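Local coordinates for ribosome-inactivating protein (Lychnis chalcedonica, PDB 2G5X) that is a plant ribosome-inactivating protein whose single chain pairs a mixed beta-sheet with a largely helical body, at residues F174-I177 against E178-I182; A194-T197 against L198-N202. All blocks are in the same frame, centred on the assembly; numbering follows the deposited sequence. Where two conformers were deposited one is given.

Contact 1. Residues F174-I177 against E178-I182; sequences FKYI and EDQVI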
loop_
_atom_site.group_PDB
_atom_site.type_symbol
_atom_site.label_atom_id
_atom_site.label_comp_id
_atom_site.label_asym_id
_atom_site.label_seq_id
_atom_site.Cartn_x
_atom_site.Cartn_y
_atom_site.Cartn_z
ATOM N N PHE A 174 2.590 10.511 -1.030
ATOM C CA PHE A 174 2.132 11.849 -1.425
ATOM C C PHE A 174 1.021 12.468 -0.584
ATOM O O PHE A 174 -0.103 11.965 -0.576
ATOM C CB PHE A 174 1.644 11.804 -2.877
ATOM C CG PHE A 174 2.708 11.434 -3.871
ATOM C CD1 PHE A 174 3.487 12.418 -4.470
ATOM C CD2 PHE A 174 2.930 10.101 -4.208
ATOM C CE1 PHE A 174 4.474 12.083 -5.393
ATOM C CE2 PHE A 174 3.916 9.753 -5.130
ATOM C CZ PHE A 174 4.690 10.748 -5.726
ATOM N N LYS A 175 1.324 13.575 0.095
ATOM C CA LYS A 175 0.317 14.264 0.902
ATOM C C LYS A 175 -0.856 14.690 0.010
ATOM O O LYS A 175 -2.009 14.705 0.446
ATOM C CB LYS A 175 0.915 15.506 1.577
ATOM C CG LYS A 175 1.957 15.214 2.657
ATOM C CD LYS A 175 1.331 14.544 3.868
ATOM C CE LYS A 175 0.311 15.461 4.540
ATOM N NZ LYS A 175 -0.362 14.798 5.699
ATOM N N TYR A 176 -0.553 15.038 -1.237
ATOM C CA TYR A 176 -1.578 15.458 -2.191
ATOM C C TYR A 176 -2.593 14.338 -2.429
ATOM O O TYR A 176 -3.791 14.589 -2.539
ATOM C CB TYR A 176 -0.928 15.842 -3.526
ATOM C CG TYR A 176 -1.884 16.446 -4.539
ATOM C CD1 TYR A 176 -2.139 17.817 -4.557
ATOM C CD2 TYR A 176 -2.539 15.644 -5.474
ATOM C CE1 TYR A 176 -3.022 18.379 -5.484
ATOM C CE2 TYR A 176 -3.426 16.193 -6.402
ATOM C CZ TYR A 176 -3.661 17.561 -6.402
ATOM O OH TYR A 176 -4.531 18.110 -7.321
ATOM N N ILE A 177 -2.107 13.104 -2.511
ATOM C CA ILE A 177 -2.978 11.959 -2.749
ATOM C C ILE A 177 -3.772 11.614 -1.492
ATOM O O ILE A 177 -4.939 11.244 -1.574
ATOM C CB ILE A 177 -2.160 10.751 -3.251
ATOM C CG1 ILE A 177 -1.524 11.117 -4.599
ATOM C CG2 ILE A 177 -3.051 9.523 -3.387
ATOM C CD1 ILE A 177 -0.668 10.033 -5.218
ATOM N N GLU A 178 -3.145 11.750 -0.328
ATOM C CA GLU A 178 -3.847 11.500 0.923
ATOM C C GLU A 178 -5.034 12.462 0.945
ATOM O O GLU A 178 -6.160 12.074 1.258
ATOM C CB GLU A 178 -2.934 11.787 2.125
ATOM C CG GLU A 178 -3.693 11.910 3.442
ATOM C CD GLU A 178 -2.810 12.303 4.617
ATOM O OE1 GLU A 178 -1.624 12.634 4.410
ATOM O OE2 GLU A 178 -3.312 12.289 5.757
ATOM N N ASP A 179 -4.773 13.719 0.587
ATOM C CA ASP A 179 -5.814 14.740 0.581
ATOM C C ASP A 179 -6.951 14.393 -0.378
ATOM O O ASP A 179 -8.118 14.650 -0.083
ATOM C CB ASP A 179 -5.218 16.101 0.213
ATOM C CG ASP A 179 -4.748 16.872 1.428
ATOM O OD1 ASP A 179 -4.204 17.988 1.258
ATOM O OD2 ASP A 179 -4.913 16.359 2.551
ATOM N N GLN A 180 -6.621 13.807 -1.524
ATOM C CA GLN A 180 -7.657 13.424 -2.476
ATOM C C GLN A 180 -8.546 12.328 -1.882
ATOM O O GLN A 180 -9.766 12.350 -2.047
ATOM C CB GLN A 180 -7.031 12.946 -3.791
ATOM C CG GLN A 180 -6.325 14.051 -4.571
ATOM C CD GLN A 180 -7.280 15.137 -5.039
ATOM O OE1 GLN A 180 -7.055 16.327 -4.804
ATOM N NE2 GLN A 180 -8.351 14.732 -5.707
ATOM N N VAL A 181 -7.943 11.371 -1.180
ATOM C CA VAL A 181 -8.717 10.291 -0.574
ATOM C C VAL A 181 -9.619 10.827 0.539
ATOM O O VAL A 181 -10.783 10.437 0.653
ATOM C CB VAL A 181 -7.791 9.188 -0.005
ATOM C CG1 VAL A 181 -8.620 8.113 0.699
ATOM C CG2 VAL A 181 -6.984 8.571 -1.133
ATOM N N ILE A 182 -9.081 11.726 1.356
ATOM C CA ILE A 182 -9.859 12.306 2.444
ATOM C C ILE A 182 -11.085 13.057 1.925
ATOM O O ILE A 182 -12.185 12.915 2.466
ATOM C CB ILE A 182 -9.014 13.298 3.271
ATOM C CG1 ILE A 182 -7.916 12.552 4.024
ATOM C CG2 ILE A 182 -9.908 14.064 4.238
ATOM C CD1 ILE A 182 -6.906 13.467 4.689
HETATM O O HOH W 1 -2.442 15.796 3.123
#
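K175 and E178 meet one turn apart at the start of helix 175-184, part of the helical body of the ribosome-inactivating protein fold. The K175 chain bends at both chi2 and chi3, which brings it alongside E178, the two side chains pointing the same way. Its NZ forms a salt bridge to E178 OE1 at 2.8 Å, meeting the syn side of that oxygen but 33° out of the carboxylate plane. Both carboxylate oxygens of buried E178 have further partners on helix 10-25: R21 NH2 makes a salt bridge to OE1, and S14 OG hydrogen-bonds to OE2. Two cations on one carboxylate would probably stabilise its negative charge.

The backbone carbonyls are answered in turn. F174 O, from the N-cap position, accepts E178 N at 3.1 Å, and I177 O takes V181 N at 3.0 Å. K175 O has two donors: D179 N at 2.9 Å, and a water at 2.9 Å whose further bond to D179 OD2 is weak and doubtful, resting on one of two D179 conformers. Y176 O receives Q180 N at a more bent N-H...O angle of 143°. Bent at chi2, the Q180 chain runs beside the Y176 side chain, its CG 3.3 Å from Y176 O and 4.0 Å from ring atom CE2 of Y176.

Contact 2. Residues A194-T197 against L198-N202; sequences ARIT and LLENN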
loop_
_atom_site.group_PDB
_atom_site.type_symbol
_atom_site.label_atom_id
_atom_site.label_comp_id
_atom_site.label_asym_id
_atom_site.label_seq_id
_atom_site.Cartn_x
_atom_site.Cartn_y
_atom_site.Cartn_z
ATOM N N ALA A 194 -5.072 10.447 -15.035
ATOM C CA ALA A 194 -3.743 10.480 -15.633
ATOM C C ALA A 194 -2.693 11.358 -14.949
ATOM O O ALA A 194 -1.534 10.954 -14.847
ATOM C CB ALA A 194 -3.855 10.872 -17.107
ATOM N N ARG A 195 -3.072 12.548 -14.484
ATOM C CA ARG A 195 -2.088 13.424 -13.854
ATOM C C ARG A 195 -1.559 12.849 -12.541
ATOM O O ARG A 195 -0.352 12.885 -12.286
ATOM C CB ARG A 195 -2.663 14.830 -13.624
ATOM C CG ARG A 195 -1.591 15.840 -13.220
ATOM C CD ARG A 195 -2.114 17.265 -13.093
ATOM N NE ARG A 195 -1.071 18.151 -12.577
ATOM C CZ ARG A 195 -0.056 18.627 -13.295
ATOM N NH1 ARG A 195 0.064 18.320 -14.582
ATOM N NH2 ARG A 195 0.858 19.396 -12.716
ATOM N N ILE A 196 -2.455 12.320 -11.710
ATOM C CA ILE A 196 -2.041 11.726 -10.442
ATOM C C ILE A 196 -1.186 10.489 -10.698
ATOM O O ILE A 196 -0.255 10.207 -9.947
ATOM C CB ILE A 196 -3.261 11.336 -9.564
ATOM C CG1 ILE A 196 -3.859 12.595 -8.935
ATOM C CG2 ILE A 196 -2.837 10.343 -8.479
ATOM C CD1 ILE A 196 -5.117 12.353 -8.126
ATOM N N THR A 197 -1.501 9.754 -11.759
ATOM C CA THR A 197 -0.734 8.562 -12.098
ATOM C C THR A 197 0.702 8.960 -12.466
ATOM O O THR A 197 1.658 8.288 -12.078
ATOM C CB THR A 197 -1.394 7.790 -13.268
ATOM O OG1 THR A 197 -2.697 7.338 -12.866
ATOM C CG2 THR A 197 -0.552 6.584 -13.660
ATOM N N LEU A 198 0.853 10.060 -13.200
ATOM C CA LEU A 198 2.180 10.536 -13.593
ATOM C C LEU A 198 2.919 11.085 -12.370
ATOM O O LEU A 198 4.137 10.934 -12.242
ATOM C CB LEU A 198 2.062 11.624 -14.664
ATOM C CG LEU A 198 3.376 12.143 -15.256
ATOM C CD1 LEU A 198 4.155 10.991 -15.884
ATOM C CD2 LEU A 198 3.072 13.211 -16.299
ATOM N N LEU A 199 2.175 11.731 -11.476
ATOM C CA LEU A 199 2.761 12.271 -10.255
ATOM C C LEU A 199 3.373 11.118 -9.458
ATOM O O LEU A 199 4.516 11.201 -8.998
ATOM C CB LEU A 199 1.683 12.965 -9.417
ATOM C CG LEU A 199 2.075 13.414 -8.008
ATOM C CD1 LEU A 199 3.224 14.426 -8.065
ATOM C CD2 LEU A 199 0.861 14.027 -7.333
ATOM N N GLU A 200 2.598 10.048 -9.298
ATOM C CA GLU A 200 3.049 8.865 -8.571
ATOM C C GLU A 200 4.322 8.291 -9.188
ATOM O O GLU A 200 5.238 7.885 -8.475
ATOM C CB GLU A 200 1.954 7.792 -8.571
ATOM C CG GLU A 200 0.762 8.119 -7.679
ATOM C CD GLU A 200 -0.390 7.136 -7.837
ATOM O OE1 GLU A 200 -1.354 7.221 -7.048
ATOM O OE2 GLU A 200 -0.338 6.286 -8.748
ATOM N N ASN A 201 4.377 8.250 -10.514
ATOM C CA ASN A 201 5.551 7.715 -11.194
ATOM C C ASN A 201 6.820 8.511 -10.897
ATOM O O ASN A 201 7.925 7.967 -10.967
ATOM C CB ASN A 201 5.331 7.684 -12.709
ATOM C CG ASN A 201 4.273 6.681 -13.125
ATOM O OD1 ASN A 201 3.895 5.802 -12.354
ATOM N ND2 ASN A 201 3.806 6.797 -14.362
ATOM N N ASN A 202 6.658 9.789 -10.558
ATOM C CA ASN A 202 7.793 10.667 -10.275
ATOM C C ASN A 202 8.203 10.769 -8.802
ATOM O O ASN A 202 8.856 11.737 -8.406
ATOM C CB ASN A 202 7.508 12.079 -10.807
ATOM C CG ASN A 202 7.707 12.193 -12.310
ATOM O OD1 ASN A 202 6.801 11.914 -13.101
ATOM N ND2 ASN A 202 8.905 12.601 -12.710
HETATM O O HOH W 2 -2.898 6.226 -10.108
#
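From A194 to T197, four successive carbonyls of helix 193-201 accept the amides four residues on, L198 to N201. E200 N to I196 O is the straightest of these alpha-helical bonds, at 2.9 Å with an N-H...O angle of 164°; N201 N to T197 O is 3.1 Å long. N202 then leaves helical geometry.

I196 and E200 are the side chains that meet most directly, crossing obliquely: the I196 CG2 methyl lies 3.7 Å from E200 OE1. With E200 CG anti to its carbonyl carbon (chi1 -72°), the chain starts back over the preceding turn; CG comes within 3.2 Å of I196 O, and beyond it the E200 chain is extended. A water bridges T197 and E200, donating to T197 OG1 at 3.0 Å and to E200 OE2 at 2.9 Å. T197 OG1 is also hydrogen-bonded to G193 O, one turn back. Beyond the helix, R130 forms a salt bridge to E200 OE2 and a hydrogen bond to N201 OD1.

E200 OE2 thus has both water and a guanidinium as partners. Together the R130 guanidinium and the water donor would probably favour the charged form of E200.

In the fold
Following the chain from the N terminus, helix 154-173 ends just before F174, where contact 1 opens helix 175-184. Contact 2 comes later, on helix 193-201, so the two stand in series, neither nested nor crossed. Each is a local turn-to-turn contact and closes no long loop. In space their centres are 13 Å apart and the helices pack together: I177 CD1 reaches I196 CG2 at 3.9 Å, while the F174 ring lies against L199 and E200. Contact 1 also ties this pair to helix 10-25, near the chain start; contact 2 reaches R130 and, through R195, E225 in the C-terminal region.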